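Local coordinates for protein SidF, inhibitor of growth family, member 3 (Legionella pneumophila subsp. pneumophila, PDB 4FYE) that probably removes phosphate from phosphoinositide lipids, most likely the 3-phosphate of phosphatidylinositol 3,4,5-trisphosphate, at residues Ala364-Ala369 and Gly418-Arg423; Gln360-Gly365 and Glu371-Gln376; Tyr466-Ala471 and Leu572-Glu577. The protein carries 1 engineered substitution. All blocks are in the same frame, centred on the assembly; numbering follows the deposited sequence.

Interaction 1: Ala364-Ala369 and Gly418-Arg423; sequences AGQRVA and GVNWFR
Gln366 lays its side chain across one side of the Phe422 ring. With CG anti to the backbone N (chi1 -156°) and an extended chain beyond it, the flat amide arrives nearly parallel to the ring, the two planes 21° apart, and Gln366 CD lies 3.4 Å from Phe422 CD2. Further back, the Gln366 CG methylene makes an off-centre CH-pi contact, 4.1 Å from the Phe422 centroid. Val368 adds a methyl, CG2 lying 3.9 Å from Phe422 CZ, while Trp421 CE3 lies over the face on the other side of the ring, offset toward the rim.

The polar end of Gln366 turns to Asn420: NE2 lies 2.8 Å from OD1, but at an N-H...O angle of 122° this hydrogen bond is weak. Asn420 also opens a type I turn. Its carbonyl O accepts from Arg423 N, NE and NH2, the guanidinium gripping it side-on, and Arg423 NH1 continues to His619 O.

Glutamine suits its place by offering both methylene and amide to an aromatic neighbour. The chemistry implies that the two loops are joined chiefly by ring packing, with the bent amide-amide bond secondary, whereas the turn carrying the ring is held by stronger polar bonds.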
loop_
_atom_site.group_PDB
_atom_site.type_symbol
_atom_site.label_atom_id
_atom_site.label_comp_id
_atom_site.label_asym_id
_atom_site.label_seq_id
_atom_site.Cartn_x
_atom_site.Cartn_y
_atom_site.Cartn_z
ATOM N N ALA A 364 -2.745 -0.225 -17.165
ATOM C CA ALA A 364 -2.242 0.941 -17.833
ATOM C C ALA A 364 -2.735 1.047 -19.236
ATOM O O ALA A 364 -2.924 2.172 -19.729
ATOM C CB ALA A 364 -0.743 0.875 -17.848
ATOM N N GLY A 365 -2.947 -0.079 -19.923
ATOM C CA GLY A 365 -3.393 0.048 -21.349
ATOM C C GLY A 365 -4.875 0.171 -21.663
ATOM O O GLY A 365 -5.233 0.288 -22.801
ATOM N N GLN A 366 -5.733 0.082 -20.650
ATOM C CA GLN A 366 -7.192 -0.059 -20.806
ATOM C C GLN A 366 -7.808 1.058 -21.605
ATOM O O GLN A 366 -7.466 2.199 -21.431
ATOM C CB GLN A 366 -7.830 -0.025 -19.448
ATOM C CG GLN A 366 -9.171 -0.693 -19.376
ATOM C CD GLN A 366 -9.705 -0.758 -17.984
ATOM O OE1 GLN A 366 -10.873 -0.441 -17.767
ATOM N NE2 GLN A 366 -8.878 -1.206 -17.026
ATOM N N ARG A 367 -8.780 0.747 -22.452
ATOM C CA ARG A 367 -9.305 1.742 -23.369
ATOM C C ARG A 367 -10.731 2.196 -23.136
ATOM O O ARG A 367 -11.200 3.147 -23.765
ATOM C CB ARG A 367 -9.142 1.253 -24.826
ATOM C CG ARG A 367 -7.696 1.328 -25.240
ATOM C CD ARG A 367 -7.556 1.487 -26.705
ATOM N NE ARG A 367 -6.228 1.964 -27.046
ATOM C CZ ARG A 367 -5.389 1.305 -27.839
ATOM N NH1 ARG A 367 -5.738 0.119 -28.363
ATOM N NH2 ARG A 367 -4.199 1.829 -28.090
ATOM N N VAL A 368 -11.452 1.485 -22.307
ATOM C CA VAL A 368 -12.749 1.943 -21.917
ATOM C C VAL A 368 -12.782 2.008 -20.394
ATOM O O VAL A 368 -12.071 1.240 -19.743
ATOM C CB VAL A 368 -13.864 1.010 -22.398
ATOM C CG1 VAL A 368 -13.957 1.097 -23.919
ATOM C CG2 VAL A 368 -13.664 -0.399 -21.874
ATOM N N ALA A 369 -13.593 2.923 -19.851
ATOM C CA ALA A 369 -13.663 3.145 -18.401
ATOM C C ALA A 369 -12.226 3.312 -17.906
ATOM O O ALA A 369 -11.850 2.815 -16.829
ATOM C CB ALA A 369 -14.341 1.950 -17.712
ATOM N N GLY A 418 -1.452 -5.780 -14.509
ATOM C CA GLY A 418 -2.858 -5.556 -14.201
ATOM C C GLY A 418 -3.543 -6.728 -13.529
ATOM O O GLY A 418 -3.060 -7.891 -13.607
ATOM N N VAL A 419 -4.711 -6.457 -12.930
ATOM C CA VAL A 419 -5.405 -7.500 -12.252
ATOM C C VAL A 419 -6.919 -7.574 -12.634
ATOM O O VAL A 419 -7.619 -8.552 -12.343
ATOM C CB VAL A 419 -5.043 -7.192 -10.771
ATOM C CG1 VAL A 419 -6.102 -6.525 -10.036
ATOM C CG2 VAL A 419 -4.160 -8.215 -10.076
ATOM N N ASN A 420 -7.450 -6.533 -13.270
ATOM C CA ASN A 420 -8.892 -6.522 -13.543
ATOM C C ASN A 420 -9.164 -7.285 -14.858
ATOM O O ASN A 420 -8.336 -8.021 -15.358
ATOM C CB ASN A 420 -9.429 -5.099 -13.608
ATOM C CG ASN A 420 -8.896 -4.365 -14.835
ATOM O OD1 ASN A 420 -9.096 -3.150 -15.011
ATOM N ND2 ASN A 420 -8.211 -5.098 -15.694
ATOM N N TRP A 421 -10.365 -7.164 -15.390
ATOM C CA TRP A 421 -10.767 -8.000 -16.507
ATOM C C TRP A 421 -9.978 -7.627 -17.753
ATOM O O TRP A 421 -9.880 -8.384 -18.705
ATOM C CB TRP A 421 -12.249 -7.873 -16.689
ATOM C CG TRP A 421 -12.839 -8.817 -17.729
ATOM C CD1 TRP A 421 -13.211 -10.157 -17.581
ATOM C CD2 TRP A 421 -13.094 -8.522 -19.135
ATOM N NE1 TRP A 421 -13.668 -10.688 -18.766
ATOM C CE2 TRP A 421 -13.669 -9.741 -19.719
ATOM C CE3 TRP A 421 -12.946 -7.395 -19.934
ATOM C CZ2 TRP A 421 -14.045 -9.805 -21.057
ATOM C CZ3 TRP A 421 -13.342 -7.472 -21.287
ATOM C CH2 TRP A 421 -13.871 -8.647 -21.823
ATOM N N PHE A 422 -9.390 -6.445 -17.780
ATOM C CA PHE A 422 -8.658 -6.007 -18.936
ATOM C C PHE A 422 -7.184 -6.326 -18.889
ATOM O O PHE A 422 -6.499 -5.976 -19.797
ATOM C CB PHE A 422 -8.942 -4.526 -19.268
ATOM C CG PHE A 422 -10.451 -4.189 -19.402
ATOM C CD1 PHE A 422 -11.092 -4.263 -20.639
ATOM C CD2 PHE A 422 -11.212 -3.755 -18.291
ATOM C CE1 PHE A 422 -12.469 -3.953 -20.768
ATOM C CE2 PHE A 422 -12.562 -3.429 -18.412
ATOM C CZ PHE A 422 -13.201 -3.543 -19.642
ATOM N N ARG A 423 -6.720 -7.081 -17.891
ATOM C CA ARG A 423 -5.277 -7.228 -17.615
ATOM C C ARG A 423 -4.453 -7.767 -18.799
ATOM O O ARG A 423 -3.268 -7.475 -18.925
ATOM C CB ARG A 423 -5.041 -8.089 -16.317
ATOM C CG ARG A 423 -5.058 -9.619 -16.550
ATOM C CD ARG A 423 -5.186 -10.466 -15.279
ATOM N NE ARG A 423 -6.592 -10.436 -15.173
ATOM C CZ ARG A 423 -7.459 -11.403 -15.395
ATOM N NH1 ARG A 423 -7.164 -12.719 -15.591
ATOM N NH2 ARG A 423 -8.682 -10.972 -15.311
#

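Interaction 2: Gln360-Gly365 and Glu371-Gln376; sequences QVVTAG and ENQKEQ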
loop_
_atom_site.group_PDB
_atom_site.type_symbol
_atom_site.label_atom_id
_atom_site.label_comp_id
_atom_site.label_asym_id
_atom_site.label_seq_id
_atom_site.Cartn_x
_atom_site.Cartn_y
_atom_site.Cartn_z
ATOM N N GLN A 360 2.643 -1.802 -8.904
ATOM C CA GLN A 360 1.350 -1.250 -9.291
ATOM C C GLN A 360 0.504 -2.350 -9.934
ATOM O O GLN A 360 1.046 -3.314 -10.526
ATOM C CB GLN A 360 1.598 -0.138 -10.300
ATOM C CG GLN A 360 0.417 0.712 -10.650
ATOM C CD GLN A 360 0.768 1.724 -11.754
ATOM O OE1 GLN A 360 1.316 1.363 -12.830
ATOM N NE2 GLN A 360 0.439 2.995 -11.500
ATOM N N VAL A 361 -0.810 -2.170 -9.880
ATOM C CA VAL A 361 -1.742 -3.230 -10.190
ATOM C C VAL A 361 -3.018 -2.762 -10.999
ATOM O O VAL A 361 -3.944 -3.487 -11.218
ATOM C CB VAL A 361 -1.962 -3.946 -8.844
ATOM C CG1 VAL A 361 -3.341 -3.780 -8.312
ATOM C CG2 VAL A 361 -1.392 -5.353 -8.841
ATOM N N VAL A 362 -2.993 -1.519 -11.444
ATOM C CA VAL A 362 -3.823 -0.864 -12.497
ATOM C C VAL A 362 -3.671 -1.533 -13.891
ATOM O O VAL A 362 -2.789 -2.307 -14.103
ATOM C CB VAL A 362 -3.262 0.581 -12.497
ATOM C CG1 VAL A 362 -2.826 1.089 -13.859
ATOM C CG2 VAL A 362 -4.019 1.559 -11.586
ATOM N N THR A 363 -4.582 -1.338 -14.833
ATOM C CA THR A 363 -4.285 -1.782 -16.188
ATOM C C THR A 363 -4.026 -0.561 -17.111
ATOM O O THR A 363 -4.935 0.067 -17.683
ATOM C CB THR A 363 -5.076 -3.046 -16.717
ATOM O OG1 THR A 363 -5.193 -3.090 -18.176
ATOM C CG2 THR A 363 -6.317 -3.240 -16.123
ATOM N N ALA A 364 -2.745 -0.225 -17.165
ATOM C CA ALA A 364 -2.242 0.941 -17.833
ATOM C C ALA A 364 -2.735 1.047 -19.236
ATOM O O ALA A 364 -2.924 2.172 -19.729
ATOM C CB ALA A 364 -0.743 0.875 -17.848
ATOM N N GLY A 365 -2.947 -0.079 -19.923
ATOM C CA GLY A 365 -3.393 0.048 -21.349
ATOM C C GLY A 365 -4.875 0.171 -21.663
ATOM O O GLY A 365 -5.233 0.288 -22.801
ATOM N N GLU A 371 -10.290 5.681 -16.752
ATOM C CA GLU A 371 -9.893 6.482 -15.573
ATOM C C GLU A 371 -8.392 6.881 -15.518
ATOM O O GLU A 371 -7.792 6.881 -14.436
ATOM C CB GLU A 371 -10.291 5.753 -14.278
ATOM C CG GLU A 371 -11.794 5.527 -14.118
ATOM C CD GLU A 371 -12.124 4.579 -12.961
ATOM O OE1 GLU A 371 -11.257 4.393 -12.069
ATOM O OE2 GLU A 371 -13.249 4.010 -12.917
ATOM N N ASN A 372 -7.779 7.178 -16.661
ATOM C CA ASN A 372 -6.410 7.681 -16.671
ATOM C C ASN A 372 -5.378 6.705 -16.066
ATOM O O ASN A 372 -4.355 7.087 -15.457
ATOM C CB ASN A 372 -6.345 9.088 -16.041
ATOM C CG ASN A 372 -7.282 10.069 -16.736
ATOM O OD1 ASN A 372 -6.961 10.606 -17.799
ATOM N ND2 ASN A 372 -8.473 10.249 -16.177
ATOM N N GLN A 373 -5.656 5.427 -16.283
ATOM C CA GLN A 373 -4.781 4.387 -15.875
ATOM C C GLN A 373 -3.477 4.461 -16.648
ATOM O O GLN A 373 -2.417 4.104 -16.118
ATOM C CB GLN A 373 -5.459 3.035 -15.990
ATOM C CG GLN A 373 -6.418 2.743 -14.840
ATOM C CD GLN A 373 -7.221 1.458 -15.024
ATOM O OE1 GLN A 373 -8.159 1.399 -15.842
ATOM N NE2 GLN A 373 -6.850 0.420 -14.294
ATOM N N LYS A 374 -3.500 5.031 -17.830
ATOM C CA LYS A 374 -2.269 5.113 -18.599
ATOM C C LYS A 374 -1.308 6.120 -17.969
ATOM O O LYS A 374 -0.118 5.815 -17.799
ATOM C CB LYS A 374 -2.509 5.318 -20.116
ATOM C CG LYS A 374 -1.261 5.715 -20.924
ATOM C CD LYS A 374 -1.087 4.923 -22.214
ATOM C CE LYS A 374 -0.842 5.772 -23.471
ATOM N NZ LYS A 374 0.465 6.502 -23.592
ATOM N N GLU A 375 -1.827 7.281 -17.570
ATOM C CA GLU A 375 -0.979 8.278 -16.875
ATOM C C GLU A 375 -0.539 7.786 -15.509
ATOM O O GLU A 375 0.612 7.979 -15.112
ATOM C CB GLU A 375 -1.675 9.631 -16.757
ATOM C CG GLU A 375 -1.783 10.356 -18.099
ATOM C CD GLU A 375 -2.861 9.751 -19.043
ATOM O OE1 GLU A 375 -4.012 9.433 -18.626
ATOM O OE2 GLU A 375 -2.548 9.611 -20.239
ATOM N N GLN A 376 -1.427 7.101 -14.805
ATOM C CA GLN A 376 -1.087 6.599 -13.450
ATOM C C GLN A 376 0.097 5.717 -13.543
ATOM O O GLN A 376 0.884 5.605 -12.594
ATOM C CB GLN A 376 -2.218 5.801 -12.822
ATOM C CG GLN A 376 -3.467 6.599 -12.589
ATOM C CD GLN A 376 -4.580 5.741 -12.002
ATOM O OE1 GLN A 376 -5.763 5.782 -12.430
ATOM N NE2 GLN A 376 -4.213 4.955 -11.031
#
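Gln360 reaches from the end of strand 353-360 to the first turn of helix 373-387, bridging a strand-loop-helix unit that folds back on itself within a few residues. The Gln360 side chain runs out fully extended, its CG trans to the main-chain nitrogen (chi1 -170°), which carries NE2 to 2.9 Å from Gln376 O, with an N-H...O angle of 149°. The acceptor lies in the plane of the Gln360 amide, yet the donor stands well above the carbonyl plane of Gln376 and not on a lone pair. Gln360 OE1 is bonded to Ser416 OG on the neighbouring strand, so both ends of this buried amide are satisfied and its rotation is fixed; glutamine serves well because it donates and accepts at once.

Val362 brings its two methyls to different helix residues. CG1 packs 3.9 Å from Gln373 CB as the side chains slide past each other, and CG2 faces the carboxamide end of Gln376. The Val362 side chain also touches Arg652 and lies about 5 Å from a bound phosphate ion, probably taken up from the crystallisation liquor but possibly marking an anion pocket.

Thr363 directs its CB away from the helix and meets it through the backbone: its carbonyl O is 3.5 Å from Gln373 CB, and the extended Gln373 side chain crosses the Thr363 side chain at a slant.

At Ala364 the two CA traces come closest, 4.2 Å from its CA to that of Lys374. The small Ala364 CB, 4.0 Å from Gln373 O, suits this buried spot, where it also touches Phe377. The Lys374 chain bends off to a salt bridge with Glu378, while at its root Lys374 CB rests 3.2 Å from Ala364 O.

Interaction 3: Tyr466-Ala471 and Leu572-Glu577; sequences YDKAGA and LQELKE
Lys468 and Ala469, near the start of helix 467-476, rest against Leu575 and Glu574 of the long helix 522-583. The local axes run antiparallel, at 162° and 8.7 Å apart at closest approach.

The apolar contacts centre on Leu575. Its CG sits 4.0 Å from Ala469 CA, and its CD2 meets the methyl Ala469 CB at 4.3 Å. Leu575 CG also lies 3.8 Å from Lys468 O, so the branched side chain packs against backbone as much as against side chain. Alanine suits this buried position because its small methyl lets the leucine reach the helix backbone; on helix 590-614, Phe599 also packs against Leu575.

The charged pair lies at the border of the contact. Lys468 bends at chi2 (-55°), which folds its methylenes over Glu574: CD is 4.0 Å from Glu574 CB and 3.6 Å from OE1. The ammonium NZ remains 4.3 Å from that OE1, beyond salt-bridge range, so any attraction is probably modest. A lysine suits such a margin, combining a greasy stem with a charged end.

A polar link to the same helix is made beside the contact, by the backbone N of Lys468 to Gln578 OE1. Tyr466, which precedes these residues, packs on Gln578, Ile579 and Val582.

Together these features describe the antiparallel helix-helix packing of an all-helical part of the protein.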
loop_
_atom_site.group_PDB
_atom_site.type_symbol
_atom_site.label_atom_id
_atom_site.label_comp_id
_atom_site.label_asym_id
_atom_site.label_seq_id
_atom_site.Cartn_x
_atom_site.Cartn_y
_atom_site.Cartn_z
ATOM N N TYR A 466 27.161 -25.509 3.585
ATOM C CA TYR A 466 25.951 -25.761 2.831
ATOM C C TYR A 466 26.282 -25.602 1.339
ATOM O O TYR A 466 26.337 -24.496 0.785
ATOM C CB TYR A 466 24.891 -24.772 3.302
ATOM C CG TYR A 466 24.798 -24.708 4.828
ATOM C CD1 TYR A 466 25.534 -23.764 5.578
ATOM C CD2 TYR A 466 23.991 -25.608 5.524
ATOM C CE1 TYR A 466 25.426 -23.696 6.939
ATOM C CE2 TYR A 466 23.890 -25.565 6.908
ATOM C CZ TYR A 466 24.599 -24.610 7.585
ATOM O OH TYR A 466 24.402 -24.528 8.872
ATOM N N ASP A 467 26.550 -26.729 0.703
ATOM C CA ASP A 467 27.068 -26.726 -0.652
ATOM C C ASP A 467 25.945 -26.691 -1.664
ATOM O O ASP A 467 26.191 -26.458 -2.846
ATOM C CB ASP A 467 27.939 -27.954 -0.884
ATOM C CG ASP A 467 27.505 -29.129 -0.036
ATOM O OD1 ASP A 467 27.751 -29.051 1.190
ATOM O OD2 ASP A 467 26.915 -30.107 -0.575
ATOM N N LYS A 468 24.708 -26.920 -1.214
ATOM C CA LYS A 468 23.566 -26.917 -2.135
ATOM C C LYS A 468 23.154 -25.491 -2.434
ATOM O O LYS A 468 22.370 -25.238 -3.343
ATOM C CB LYS A 468 22.379 -27.731 -1.600
ATOM C CG LYS A 468 22.560 -29.252 -1.566
ATOM C CD LYS A 468 22.936 -29.872 -2.912
ATOM C CE LYS A 468 23.768 -31.133 -2.726
ATOM N NZ LYS A 468 24.617 -31.457 -3.911
ATOM N N ALA A 469 23.698 -24.570 -1.644
ATOM C CA ALA A 469 23.453 -23.149 -1.812
ATOM C C ALA A 469 24.356 -22.623 -2.909
ATOM O O ALA A 469 23.899 -21.929 -3.825
ATOM C CB ALA A 469 23.684 -22.390 -0.505
ATOM N N GLY A 470 25.636 -22.972 -2.827
ATOM C CA GLY A 470 26.571 -22.640 -3.892
ATOM C C GLY A 470 25.992 -23.105 -5.217
ATOM O O GLY A 470 25.905 -22.330 -6.179
ATOM N N ALA A 471 25.567 -24.367 -5.256
ATOM C CA ALA A 471 25.059 -24.965 -6.472
ATOM C C ALA A 471 23.801 -24.249 -7.000
ATOM O O ALA A 471 23.535 -24.270 -8.194
ATOM C CB ALA A 471 24.797 -26.439 -6.247
ATOM N N LEU A 572 16.748 -26.036 -5.811
ATOM C CA LEU A 572 16.009 -25.342 -4.736
ATOM C C LEU A 572 15.490 -26.340 -3.687
ATOM O O LEU A 572 15.670 -26.159 -2.489
ATOM C CB LEU A 572 14.843 -24.592 -5.342
ATOM C CG LEU A 572 14.621 -23.123 -4.951
ATOM C CD1 LEU A 572 13.278 -22.669 -5.508
ATOM C CD2 LEU A 572 14.650 -22.825 -3.463
ATOM N N GLN A 573 14.866 -27.403 -4.163
ATOM C CA GLN A 573 14.401 -28.500 -3.334
ATOM C C GLN A 573 15.548 -29.226 -2.523
ATOM O O GLN A 573 15.368 -29.585 -1.342
ATOM C CB GLN A 573 13.662 -29.481 -4.255
ATOM C CG GLN A 573 12.897 -30.584 -3.553
ATOM C CD GLN A 573 12.449 -31.665 -4.524
ATOM O OE1 GLN A 573 13.243 -32.529 -4.947
ATOM N NE2 GLN A 573 11.170 -31.622 -4.895
ATOM N N GLU A 574 16.713 -29.450 -3.138
ATOM C CA GLU A 574 17.866 -30.002 -2.387
ATOM C C GLU A 574 18.373 -28.972 -1.352
ATOM O O GLU A 574 18.731 -29.344 -0.217
ATOM C CB GLU A 574 19.022 -30.469 -3.314
ATOM C CG GLU A 574 18.731 -31.647 -4.259
ATOM C CD GLU A 574 19.872 -31.920 -5.243
ATOM O OE1 GLU A 574 20.652 -30.985 -5.520
ATOM O OE2 GLU A 574 20.014 -33.061 -5.751
ATOM N N LEU A 575 18.377 -27.682 -1.722
ATOM C CA LEU A 575 18.733 -26.651 -0.749
ATOM C C LEU A 575 17.806 -26.734 0.453
ATOM O O LEU A 575 18.270 -26.722 1.592
ATOM C CB LEU A 575 18.719 -25.238 -1.327
ATOM C CG LEU A 575 19.736 -24.233 -0.737
ATOM C CD1 LEU A 575 19.175 -22.821 -0.817
ATOM C CD2 LEU A 575 20.145 -24.521 0.693
ATOM N N LYS A 576 16.509 -26.863 0.191
ATOM C CA LYS A 576 15.524 -26.969 1.264
ATOM C C LYS A 576 15.840 -28.207 2.103
ATOM O O LYS A 576 15.941 -28.132 3.327
ATOM C CB LYS A 576 14.088 -27.030 0.690
ATOM C CG LYS A 576 12.953 -26.867 1.705
ATOM C CD LYS A 576 11.653 -27.543 1.252
ATOM C CE LYS A 576 10.513 -27.289 2.245
ATOM N NZ LYS A 576 9.948 -25.909 2.149
ATOM N N GLU A 577 16.003 -29.338 1.425
ATOM C CA GLU A 577 16.379 -30.598 2.062
ATOM C C GLU A 577 17.494 -30.483 3.121
ATOM O O GLU A 577 17.400 -31.104 4.187
ATOM C CB GLU A 577 16.713 -31.659 0.998
ATOM C CG GLU A 577 15.650 -32.750 0.861
ATOM C CD GLU A 577 15.208 -33.011 -0.577
ATOM O OE1 GLU A 577 14.058 -32.662 -0.910
ATOM O OE2 GLU A 577 15.987 -33.554 -1.383
#

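How the interactions relate
Interactions 1 and 2 form one neighbourhood, their centres 7 Å apart. They share Ala364 and Gly365 in the loop between strand 353-360 and helix 373-387: interaction 2 folds that loop onto its own helix, and interaction 1 joins it to the loop after strand 402-416, the parallel neighbour of strand 353-360 in a mixed sheet. Because the two strands run parallel, their following loops emerge at the same end of the sheet, both touching Arg652 of helix 652-668. Interaction 3 comes later in the chain and lies about 40 Å from both, centre to centre, among helices near the periphery. Two loops following parallel strands thus pack together close to a bound phosphate, whereas interaction 3 joins helices in a separate, largely helical region.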